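Local structure of AP-4 complex accessory subunit Tepsin (Equus caballus, 5WF2) at residues 31-35 and 65-69; 60-64 and 98-103; 78-83 and 117-122. The protein probably takes part in vesicular trafficking at the trans-Golgi network as a partner of the AP-4 adaptor complex; this chain is the protein's VHS/ENTH-like domain. All blocks are in the same frame, centred on the assembly; numbering follows the deposited sequence. Where two conformers were deposited one is given.

How the interactions relate
All three contacts lie within the all-helical VHS/ENTH-like domain and each pairs two helices distant in sequence. Helix 59-68 serves twice: residues 65-69 meet helix 25-35 in interaction 1, and an earlier turn meets helix 96-111 in interaction 2. The centres of these two contacts are about 12 Å apart, they touch, and their segments alternate along the chain. Interaction 3 joins helix 75-89 to helix 117-132 and opens after interaction 1 has closed; their centres are also about 12 Å apart, and Arg80 NE hydrogen-bonds Val34 O. Interactions 2 and 3 alternate too, about 16 Å apart between centres, on opposite sides of the chain's centre. Together they link five of the six helices.

Interaction 1: residues 31-35 and 65-69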
ATOM      1  N   VAL A  31      -7.179   5.184   4.161  1.00 23.40           N
ATOM      2  CA  VAL A  31      -5.907   4.555   4.508  1.00 26.53           C
ATOM      3  C   VAL A  31      -5.802   4.373   6.005  1.00 24.34           C
ATOM      4  O   VAL A  31      -5.262   3.371   6.488  1.00 25.98           O
ATOM      5  CB  VAL A  31      -4.746   5.401   3.973  1.00 25.81           C
ATOM      6  CG1 VAL A  31      -3.405   4.984   4.571  1.00 28.88           C
ATOM      7  CG2 VAL A  31      -4.708   5.316   2.434  1.00 27.19           C
ATOM      8  N   GLN A  32      -6.306   5.350   6.768  1.00 30.45           N
ATOM      9  CA  GLN A  32      -6.298   5.204   8.223  1.00 30.75           C
ATOM     10  C   GLN A  32      -7.177   4.031   8.642  1.00 30.33           C
ATOM     11  O   GLN A  32      -6.816   3.273   9.537  1.00 35.20           O
ATOM     12  CB  GLN A  32      -6.737   6.516   8.890  1.00 30.05           C
ATOM     13  CG  GLN A  32      -5.721   7.641   8.818  1.00 34.90           C
ATOM     14  CD  GLN A  32      -6.245   8.992   9.344  1.00 44.03           C
ATOM     15  OE1 GLN A  32      -7.453   9.271   9.324  1.00 39.97           O
ATOM     16  NE2 GLN A  32      -5.317   9.840   9.787  1.00 43.00           N
ATOM     17  N   THR A  33      -8.304   3.821   7.960  1.00 33.34           N
ATOM     18  CA  THR A  33      -9.147   2.671   8.269  1.00 33.17           C
ATOM     19  C   THR A  33      -8.424   1.368   7.972  1.00 34.97           C
ATOM     20  O   THR A  33      -8.362   0.461   8.816  1.00 34.25           O
ATOM     21  CB  THR A  33     -10.458   2.742   7.470  1.00 38.29           C
ATOM     22  OG1 THR A  33     -11.344   3.684   8.076  1.00 43.64           O
ATOM     23  CG2 THR A  33     -11.176   1.393   7.408  1.00 46.43           C
ATOM     24  N   VAL A  34      -7.876   1.245   6.766  1.00 30.93           N
ATOM     25  CA  VAL A  34      -7.364  -0.054   6.361  1.00 26.86           C
ATOM     26  C   VAL A  34      -6.136  -0.443   7.163  1.00 28.72           C
ATOM     27  O   VAL A  34      -5.859  -1.644   7.331  1.00 30.97           O
ATOM     28  CB  VAL A  34      -7.095  -0.062   4.850  1.00 28.37           C
ATOM     29  CG1 VAL A  34      -5.846   0.696   4.526  1.00 30.48           C
ATOM     30  CG2 VAL A  34      -7.017  -1.481   4.379  1.00 29.94           C
ATOM     31  N   THR A  35      -5.380   0.532   7.679  1.00 23.70           N
ATOM     32  CA  THR A  35      -4.145   0.236   8.388  1.00 29.06           C
ATOM     33  C   THR A  35      -4.323   0.053   9.889  1.00 34.82           C
ATOM     34  O   THR A  35      -3.383  -0.383  10.542  1.00 33.34           O
ATOM     35  CB  THR A  35      -3.065   1.313   8.170  1.00 27.89           C
ATOM     36  OG1 THR A  35      -3.492   2.609   8.611  1.00 29.90           O
ATOM     37  CG2 THR A  35      -2.651   1.383   6.713  1.00 27.99           C
ATOM     38  N   LEU A  65      -0.556   7.978   0.068  1.00 29.70           N
ATOM     39  CA  LEU A  65      -0.795   7.982   1.508  1.00 22.00           C
ATOM     40  C   LEU A  65      -0.410   6.655   2.140  1.00 27.13           C
ATOM     41  O   LEU A  65       0.127   6.619   3.264  1.00 26.45           O
ATOM     42  CB  LEU A  65      -2.258   8.339   1.791  1.00 24.00           C
ATOM     43  CG  LEU A  65      -2.558   9.807   1.446  1.00 27.66           C
ATOM     44  CD1 LEU A  65      -4.026  10.087   1.306  1.00 31.53           C
ATOM     45  CD2 LEU A  65      -1.993  10.658   2.464  1.00 35.16           C
ATOM     46  N   LEU A  66      -0.590   5.560   1.414  1.00 23.70           N
ATOM     47  CA  LEU A  66      -0.088   4.286   1.905  1.00 20.52           C
ATOM     48  C   LEU A  66       1.413   4.328   2.034  1.00 23.01           C
ATOM     49  O   LEU A  66       1.967   3.837   3.009  1.00 22.79           O
ATOM     50  CB  LEU A  66      -0.506   3.147   0.971  1.00 20.53           C
ATOM     51  CG  LEU A  66      -1.974   2.722   1.058  1.00 19.30           C
ATOM     52  CD1 LEU A  66      -2.316   1.878  -0.164  1.00 22.37           C
ATOM     53  CD2 LEU A  66      -2.236   1.979   2.353  1.00 24.39           C
ATOM     54  N   ILE A  67       2.096   4.910   1.049  1.00 24.61           N
ATOM     55  CA  ILE A  67       3.549   5.005   1.131  1.00 24.52           C
ATOM     56  C   ILE A  67       3.953   5.800   2.362  1.00 25.87           C
ATOM     57  O   ILE A  67       4.903   5.442   3.053  1.00 28.06           O
ATOM     58  CB  ILE A  67       4.130   5.606  -0.162  1.00 25.44           C
ATOM     59  CG1 ILE A  67       3.885   4.631  -1.324  1.00 28.30           C
ATOM     60  CG2 ILE A  67       5.644   5.877   0.019  1.00 29.54           C
ATOM     61  CD1 ILE A  67       4.184   5.164  -2.709  1.00 33.31           C
ATOM     62  N   CYS A  68       3.237   6.883   2.662  1.00 30.01           N
ATOM     63  CA  CYS A  68       3.499   7.626   3.895  1.00 29.05           C
ATOM     64  C   CYS A  68       3.429   6.724   5.114  1.00 32.85           C
ATOM     65  O   CYS A  68       4.284   6.811   6.001  1.00 38.00           O
ATOM     66  CB  CYS A  68       2.522   8.798   4.020  1.00 33.34           C
ATOM     67  SG  CYS A  68       2.855  10.070   2.826  1.00 42.97           S
ATOM     68  N   HIS A  69       2.443   5.836   5.179  1.00 29.27           N
ATOM     69  CA  HIS A  69       2.340   4.939   6.318  1.00 27.33           C
ATOM     70  C   HIS A  69       3.374   3.821   6.323  1.00 28.59           C
ATOM     71  O   HIS A  69       3.352   3.002   7.246  1.00 34.38           O
ATOM     72  CB  HIS A  69       0.941   4.329   6.387  1.00 30.98           C
ATOM     73  CG  HIS A  69      -0.097   5.287   6.870  1.00 33.15           C
ATOM     74  ND1 HIS A  69      -0.566   6.336   6.107  1.00 33.36           N
ATOM     75  CD2 HIS A  69      -0.748   5.361   8.054  1.00 40.44           C
ATOM     76  CE1 HIS A  69      -1.462   7.015   6.799  1.00 39.77           C
ATOM     77  NE2 HIS A  69      -1.590   6.445   7.986  1.00 32.36           N
TER
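Val31 has CG1 anti to its backbone N (chi1 167°), while His69 has CG anti to its carbonyl carbon; these torsions set the valine methyl over one face of the imidazole. CG1 of Val31 stands 3.8 Å from the centroid of the His69 ring, 26° off the normal, a CH-pi contact displaced toward the rim on the ND1-CE1 side. The turn of the ring about CB-CG is set by a bond lying nearly in its plane: His69 ND1 donates to Leu65 O at 2.9 Å, with the acceptor only 7° out of the ring plane. That carbonyl also takes the backbone N-H of His69, the two donors arriving from opposite faces of its plane. Val31 O is gripped likewise, by the N and OG1 of Thr35, the hydroxyl lying 2.9 Å from Val31 O. The second valine methyl, CG2, meets Leu65 CB at 3.9 Å, and Leu66 CD2 comes equally near to Val31 CG1. Behind them, Leu66 continues onto Phe50 of helix 44-56 and onto Ala84 and Val85 of helix 75-89. Apolar packing of 31-35 beside 65-69, Val31 level with Leu66 and Thr35 with His69, is in keeping with the helical solenoid of VHS/ENTH-like domains.

Interaction 2: residues 60-64 and 98-103; sequences EAVLE and HILLLT
Leu63, in one of its two conformers, pushes its forked end against Leu102 and Thr103, CD2 lying 3.8 Å from Leu102 CD1. In that conformer the same methyl meets Ile99 CG2 on the preceding turn of the facing helix. Thr103 CG2 then sits against both branches of the leucine, 3.8 Å from Leu63 CD1 and also close to CD2, the two side chains crossing at about a right angle. The threonine turns this methyl to the contact because its OG1 occupies the position between backbone N and carbonyl carbon (chi1 61°), from which it bonds back to Ile99 O at 2.8 Å. Ile99 O thus receives both the hydroxyl and the backbone N-H of Thr103. Leu102 is flanked on its other branch by carboxylates: Glu64, bent at chi2, brings OE2 to 3.6 Å from Leu102 CD2, and Glu60 runs extended past the same leucine. At the outer end a water lies in the plane of the His98 ring, 2.7 Å from NE2, and gives a weak bond to Glu60 OE2. The axes of 60-64 and 98-103 approach to 10.8 Å at 33°, a spacing bridged by the leucines. The chemistry is therefore graded, aliphatic inside and polar at the outer side, where the carboxylate of Glu60 may favour a protonated His98 through the shared water.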
ATOM      1  N   GLU A  60      -4.211   7.129  -7.039  1.00 22.48           N
ATOM      2  CA  GLU A  60      -2.836   7.571  -6.879  1.00 22.44           C
ATOM      3  C   GLU A  60      -2.634   8.237  -5.526  1.00 28.40           C
ATOM      4  O   GLU A  60      -1.641   7.982  -4.835  1.00 21.94           O
ATOM      5  CB  GLU A  60      -2.440   8.509  -8.028  1.00 30.87           C
ATOM      6  CG  GLU A  60      -1.076   9.041  -7.825  1.00 34.21           C
ATOM      7  CD  GLU A  60      -0.515   9.787  -9.016  1.00 41.77           C
ATOM      8  OE1 GLU A  60      -1.205   9.872 -10.066  1.00 36.83           O
ATOM      9  OE2 GLU A  60       0.618  10.294  -8.849  1.00 38.64           O
ATOM     10  N   ALA A  61      -3.582   9.070  -5.100  1.00 24.32           N
ATOM     11  CA  ALA A  61      -3.445   9.710  -3.805  1.00 24.61           C
ATOM     12  C   ALA A  61      -3.504   8.688  -2.675  1.00 23.53           C
ATOM     13  O   ALA A  61      -2.762   8.797  -1.702  1.00 24.45           O
ATOM     14  CB  ALA A  61      -4.539  10.771  -3.629  1.00 26.69           C
ATOM     15  N   VAL A  62      -4.381   7.696  -2.786  1.00 20.83           N
ATOM     16  CA  VAL A  62      -4.403   6.589  -1.812  1.00 22.64           C
ATOM     17  C   VAL A  62      -3.031   5.923  -1.703  1.00 23.41           C
ATOM     18  O   VAL A  62      -2.526   5.646  -0.600  1.00 21.51           O
ATOM     19  CB  VAL A  62      -5.475   5.559  -2.204  1.00 23.00           C
ATOM     20  CG1 VAL A  62      -5.330   4.309  -1.323  1.00 25.18           C
ATOM     21  CG2 VAL A  62      -6.881   6.133  -2.058  1.00 24.49           C
ATOM     22  N   LEU A  63      -2.431   5.613  -2.850  1.00 22.62           N
ATOM     23  CA  LEU A  63      -1.123   4.980  -2.855  0.57 22.62           C
ATOM     24  C   LEU A  63      -0.066   5.899  -2.238  1.00 22.91           C
ATOM     25  O   LEU A  63       0.789   5.442  -1.473  1.00 25.03           O
ATOM     26  CB  LEU A  63      -0.755   4.573  -4.289  0.57 23.73           C
ATOM     27  CG  LEU A  63       0.364   3.545  -4.523  0.57 20.21           C
ATOM     28  CD1 LEU A  63       0.044   2.268  -3.796  0.57 26.32           C
ATOM     29  CD2 LEU A  63       0.560   3.238  -6.013  0.57 26.58           C
ATOM     30  N   GLU A  64      -0.081   7.187  -2.565  1.00 22.92           N
ATOM     31  CA  GLU A  64       0.889   8.052  -1.922  1.00 24.46           C
ATOM     32  C   GLU A  64       0.686   8.083  -0.408  1.00 28.55           C
ATOM     33  O   GLU A  64       1.666   8.159   0.346  1.00 26.64           O
ATOM     34  CB  GLU A  64       0.844   9.451  -2.536  1.00 22.96           C
ATOM     35  CG  GLU A  64       1.354   9.525  -3.975  1.00 28.27           C
ATOM     36  CD  GLU A  64       2.864   9.445  -4.099  1.00 34.15           C
ATOM     37  OE1 GLU A  64       3.571   9.686  -3.096  1.00 40.13           O
ATOM     38  OE2 GLU A  64       3.326   9.159  -5.222  1.00 40.69           O
ATOM     39  N   HIS A  98       2.482   1.675 -13.549  1.00 24.58           N
ATOM     40  CA  HIS A  98       2.336   2.925 -12.817  1.00 19.82           C
ATOM     41  C   HIS A  98       2.399   2.695 -11.316  1.00 24.63           C
ATOM     42  O   HIS A  98       3.007   3.490 -10.585  1.00 21.26           O
ATOM     43  CB  HIS A  98       1.023   3.598 -13.209  1.00 23.24           C
ATOM     44  CG  HIS A  98       0.978   5.072 -12.949  1.00 27.31           C
ATOM     45  ND1 HIS A  98      -0.032   5.874 -13.440  1.00 32.06           N
ATOM     46  CD2 HIS A  98       1.804   5.887 -12.257  1.00 25.14           C
ATOM     47  CE1 HIS A  98       0.174   7.125 -13.056  1.00 34.56           C
ATOM     48  NE2 HIS A  98       1.275   7.157 -12.322  1.00 26.47           N
ATOM     49  N   ILE A  99       1.796   1.612 -10.827  1.00 25.33           N
ATOM     50  CA  ILE A  99       1.951   1.285  -9.409  1.00 22.01           C
ATOM     51  C   ILE A  99       3.420   1.042  -9.087  1.00 18.38           C
ATOM     52  O   ILE A  99       3.917   1.533  -8.065  1.00 22.18           O
ATOM     53  CB  ILE A  99       1.060   0.096  -9.014  1.00 23.34           C
ATOM     54  CG1 ILE A  99      -0.411   0.524  -9.149  1.00 29.66           C
ATOM     55  CG2 ILE A  99       1.231  -0.216  -7.541  1.00 25.10           C
ATOM     56  CD1 ILE A  99      -1.397  -0.560  -8.836  1.00 36.52           C
ATOM     57  N   LEU A 100       4.143   0.386  -9.988  1.00 21.57           N
ATOM     58  CA  LEU A 100       5.564   0.146  -9.758  1.00 26.15           C
ATOM     59  C   LEU A 100       6.340   1.451  -9.736  1.00 22.92           C
ATOM     60  O   LEU A 100       7.174   1.674  -8.851  1.00 20.91           O
ATOM     61  CB  LEU A 100       6.122  -0.780 -10.801  1.00 22.39           C
ATOM     62  CG  LEU A 100       7.633  -1.080 -10.783  1.00 19.93           C
ATOM     63  CD1 LEU A 100       8.091  -1.627  -9.448  1.00 28.90           C
ATOM     64  CD2 LEU A 100       7.914  -2.030 -11.890  1.00 28.85           C
ATOM     65  N   LEU A 101       6.111   2.309 -10.724  1.00 22.59           N
ATOM     66  CA  LEU A 101       6.763   3.620 -10.725  1.00 20.23           C
ATOM     67  C   LEU A 101       6.587   4.329  -9.399  1.00 20.87           C
ATOM     68  O   LEU A 101       7.540   4.897  -8.858  1.00 22.31           O
ATOM     69  CB  LEU A 101       6.198   4.449 -11.875  1.00 19.94           C
ATOM     70  CG  LEU A 101       6.749   5.848 -12.099  1.00 22.86           C
ATOM     71  CD1 LEU A 101       6.477   6.185 -13.528  1.00 23.19           C
ATOM     72  CD2 LEU A 101       6.111   6.888 -11.182  1.00 21.90           C
ATOM     73  N   LEU A 102       5.363   4.325  -8.848  1.00 21.69           N
ATOM     74  CA  LEU A 102       5.124   5.042  -7.609  1.00 22.18           C
ATOM     75  C   LEU A 102       5.701   4.333  -6.383  1.00 19.65           C
ATOM     76  O   LEU A 102       6.113   5.005  -5.438  1.00 23.27           O
ATOM     77  CB  LEU A 102       3.637   5.259  -7.402  1.00 24.32           C
ATOM     78  CG  LEU A 102       2.983   6.100  -8.524  1.00 22.67           C
ATOM     79  CD1 LEU A 102       1.464   5.985  -8.473  1.00 30.88           C
ATOM     80  CD2 LEU A 102       3.449   7.549  -8.407  1.00 27.15           C
ATOM     81  N   THR A 103       5.708   3.013  -6.360  1.00 21.96           N
ATOM     82  CA  THR A 103       6.071   2.310  -5.132  1.00 23.65           C
ATOM     83  C   THR A 103       7.511   1.826  -5.114  1.00 22.21           C
ATOM     84  O   THR A 103       8.012   1.456  -4.038  1.00 22.88           O
ATOM     85  CB  THR A 103       5.145   1.103  -4.891  1.00 20.35           C
ATOM     86  OG1 THR A 103       5.257   0.174  -5.960  1.00 23.52           O
ATOM     87  CG2 THR A 103       3.694   1.548  -4.779  1.00 24.40           C
TER
HETATM   88  O   HOH W   1       1.312   9.770 -11.635  1.00 29.28           O

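Interaction 3: residues 78-83 and 117-122; sequences QMRALG and PVTNKA
Met79 and Val118 cross obliquely, with the thioether chain of the methionine passing alongside one valine methyl: CG of Met79 is 3.8 Å from Val118 CG2. Bends at chi2 and chi3 then fold the methionine over the first turn of the other helix. The methionine side chain crosses Pro117 at about a right angle, with SD 3.8 Å from the ring carbon CB of Pro117 and nearer still, 3.6 Å, to Pro117 O, and its methyl CE reaches the aliphatic part of Lys121. The lysine comes across from the opposite helix with CG anti to its backbone N (chi1 -171°), which carries CD to 3.9 Å from Leu82 CB as well as to the methionine methyl. Farther out the chain bends at chi3 and chi4, bringing NZ of Lys121 to 4.0 Å from Gly83 CA. Leu82 directs CD1 between the turns of the other helix, 4.0 Å from Val118 CG1 and close also to Ala122 CB. Gln78 crosses the valine at about a right angle, its OE1 resting against both methyls, 3.7 Å from Val118 CG2; the amide NE2 is bonded to Leu70 O, which ties down the end of the glutamine. The axes of 78-83 and 117-122 lie 9.8 Å apart at closest approach and 11° from parallel, which keeps these side chains in contact over successive turns. Leu107 and Leu110 of helix 96-111 continue the packing behind Leu82 and Ala122. Cohesion across this contact thus comes from dispersion among methyls, methylenes and a thioether, and the lysine contributes mainly its hydrocarbon length.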
ATOM      1  N   GLN A  78       2.804  -1.106   9.021  1.00 30.15           N
ATOM      2  CA  GLN A  78       3.556  -1.318   7.783  1.00 27.21           C
ATOM      3  C   GLN A  78       3.051  -2.545   7.049  1.00 30.98           C
ATOM      4  O   GLN A  78       2.902  -2.524   5.821  1.00 25.01           O
ATOM      5  CB  GLN A  78       5.038  -1.473   8.073  1.00 31.53           C
ATOM      6  CG  GLN A  78       5.768  -0.192   8.459  1.00 33.88           C
ATOM      7  CD  GLN A  78       7.247  -0.441   8.645  1.00 30.85           C
ATOM      8  OE1 GLN A  78       7.646  -1.395   9.314  1.00 35.25           O
ATOM      9  NE2 GLN A  78       8.074   0.397   8.032  1.00 39.29           N
ATOM     10  N   MET A  79       2.801  -3.642   7.778  1.00 25.79           N
ATOM     11  CA  MET A  79       2.330  -4.871   7.154  1.00 27.32           C
ATOM     12  C   MET A  79       0.973  -4.669   6.487  1.00 25.76           C
ATOM     13  O   MET A  79       0.769  -5.081   5.342  1.00 23.84           O
ATOM     14  CB  MET A  79       2.267  -6.008   8.190  1.00 31.34           C
ATOM     15  CG  MET A  79       3.650  -6.531   8.584  1.00 29.46           C
ATOM     16  SD  MET A  79       4.455  -7.494   7.295  1.00 34.72           S
ATOM     17  CE  MET A  79       3.415  -8.944   7.208  1.00 39.50           C
ATOM     18  N   ARG A  80       0.049  -3.997   7.171  1.00 24.06           N
ATOM     19  CA  ARG A  80      -1.277  -3.777   6.599  1.00 25.20           C
ATOM     20  C   ARG A  80      -1.211  -2.826   5.417  1.00 23.08           C
ATOM     21  O   ARG A  80      -1.931  -3.014   4.428  1.00 22.82           O
ATOM     22  CB  ARG A  80      -2.247  -3.257   7.673  1.00 26.75           C
ATOM     23  CG  ARG A  80      -2.502  -4.289   8.804  1.00 28.04           C
ATOM     24  CD  ARG A  80      -3.512  -3.780   9.821  1.00 29.22           C
ATOM     25  NE  ARG A  80      -4.827  -3.582   9.234  1.00 26.25           N
ATOM     26  CZ  ARG A  80      -5.753  -4.517   9.128  1.00 27.96           C
ATOM     27  NH1 ARG A  80      -5.519  -5.717   9.595  1.00 35.67           N
ATOM     28  NH2 ARG A  80      -6.929  -4.242   8.561  1.00 31.90           N
ATOM     29  N   ALA A  81      -0.374  -1.798   5.504  1.00 24.39           N
ATOM     30  CA  ALA A  81      -0.198  -0.876   4.382  1.00 20.45           C
ATOM     31  C   ALA A  81       0.364  -1.605   3.172  1.00 20.13           C
ATOM     32  O   ALA A  81      -0.123  -1.398   2.061  1.00 22.17           O
ATOM     33  CB  ALA A  81       0.703   0.293   4.790  1.00 22.42           C
ATOM     34  N   LEU A  82       1.381  -2.466   3.367  1.00 20.52           N
ATOM     35  CA  LEU A  82       1.875  -3.323   2.274  1.00 22.92           C
ATOM     36  C   LEU A  82       0.785  -4.225   1.713  1.00 23.86           C
ATOM     37  O   LEU A  82       0.726  -4.465   0.496  1.00 20.83           O
ATOM     38  CB  LEU A  82       3.060  -4.180   2.721  1.00 21.94           C
ATOM     39  CG  LEU A  82       4.380  -3.441   3.000  1.00 22.52           C
ATOM     40  CD1 LEU A  82       5.410  -4.363   3.636  1.00 24.53           C
ATOM     41  CD2 LEU A  82       4.978  -2.805   1.761  1.00 23.38           C
ATOM     42  N   GLY A  83      -0.027  -4.818   2.585  1.00 20.35           N
ATOM     43  CA  GLY A  83      -1.158  -5.596   2.106  1.00 23.46           C
ATOM     44  C   GLY A  83      -2.063  -4.801   1.200  1.00 22.34           C
ATOM     45  O   GLY A  83      -2.549  -5.315   0.188  1.00 22.54           O
ATOM     46  N   PRO A 117       9.311  -9.778   8.755  1.00 35.97           N
ATOM     47  CA  PRO A 117       8.045  -9.785   7.988  1.00 37.44           C
ATOM     48  C   PRO A 117       7.902  -8.661   6.968  1.00 32.64           C
ATOM     49  O   PRO A 117       7.436  -8.898   5.837  1.00 27.75           O
ATOM     50  CB  PRO A 117       6.979  -9.655   9.086  1.00 41.18           C
ATOM     51  CG  PRO A 117       7.653 -10.069  10.360  1.00 45.81           C
ATOM     52  CD  PRO A 117       9.094  -9.680  10.208  1.00 39.80           C
ATOM     53  N   VAL A 118       8.222  -7.431   7.363  1.00 29.16           N
ATOM     54  CA  VAL A 118       8.046  -6.286   6.477  1.00 25.18           C
ATOM     55  C   VAL A 118       9.030  -6.367   5.324  1.00 29.93           C
ATOM     56  O   VAL A 118       8.664  -6.165   4.165  1.00 27.38           O
ATOM     57  CB  VAL A 118       8.187  -4.976   7.262  1.00 29.52           C
ATOM     58  CG1 VAL A 118       8.270  -3.734   6.345  1.00 27.36           C
ATOM     59  CG2 VAL A 118       7.026  -4.821   8.213  1.00 34.44           C
ATOM     60  N   THR A 119      10.284  -6.712   5.617  1.00 27.44           N
ATOM     61  CA  THR A 119      11.280  -6.868   4.566  1.00 28.73           C
ATOM     62  C   THR A 119      10.848  -7.944   3.573  1.00 25.99           C
ATOM     63  O   THR A 119      10.929  -7.763   2.346  1.00 25.82           O
ATOM     64  CB  THR A 119      12.655  -7.213   5.188  1.00 23.40           C
ATOM     65  OG1 THR A 119      13.142  -6.094   5.955  1.00 28.35           O
ATOM     66  CG2 THR A 119      13.661  -7.526   4.095  1.00 28.74           C
ATOM     67  N   ASN A 120      10.392  -9.084   4.089  1.00 25.84           N
ATOM     68  CA  ASN A 120       9.987 -10.180   3.229  1.00 29.24           C
ATOM     69  C   ASN A 120       8.798  -9.773   2.365  1.00 25.18           C
ATOM     70  O   ASN A 120       8.770 -10.026   1.153  1.00 26.01           O
ATOM     71  CB  ASN A 120       9.637 -11.414   4.074  1.00 30.99           C
ATOM     72  CG  ASN A 120       9.187 -12.611   3.216  1.00 47.24           C
ATOM     73  OD1 ASN A 120       8.053 -13.110   3.340  1.00 50.28           O
ATOM     74  ND2 ASN A 120      10.077 -13.075   2.340  1.00 40.04           N
ATOM     75  N   LYS A 121       7.803  -9.159   2.974  1.00 22.13           N
ATOM     76  CA  LYS A 121       6.592  -8.830   2.235  1.00 27.30           C
ATOM     77  C   LYS A 121       6.868  -7.750   1.192  1.00 23.16           C
ATOM     78  O   LYS A 121       6.348  -7.814   0.069  1.00 19.65           O
ATOM     79  CB  LYS A 121       5.488  -8.402   3.200  1.00 22.40           C
ATOM     80  CG  LYS A 121       4.095  -8.248   2.510  1.00 29.47           C
ATOM     81  CD  LYS A 121       2.931  -7.974   3.499  1.00 33.68           C
ATOM     82  CE  LYS A 121       1.651  -8.720   3.062  1.00 39.71           C
ATOM     83  NZ  LYS A 121       1.477  -8.572   1.590  1.00 43.76           N
ATOM     84  N   ALA A 122       7.668  -6.743   1.542  1.00 22.27           N
ATOM     85  CA  ALA A 122       8.027  -5.717   0.562  1.00 20.99           C
ATOM     86  C   ALA A 122       8.780  -6.321  -0.601  1.00 18.69           C
ATOM     87  O   ALA A 122       8.606  -5.903  -1.751  1.00 19.34           O
ATOM     88  CB  ALA A 122       8.882  -4.648   1.229  1.00 23.52           C
TER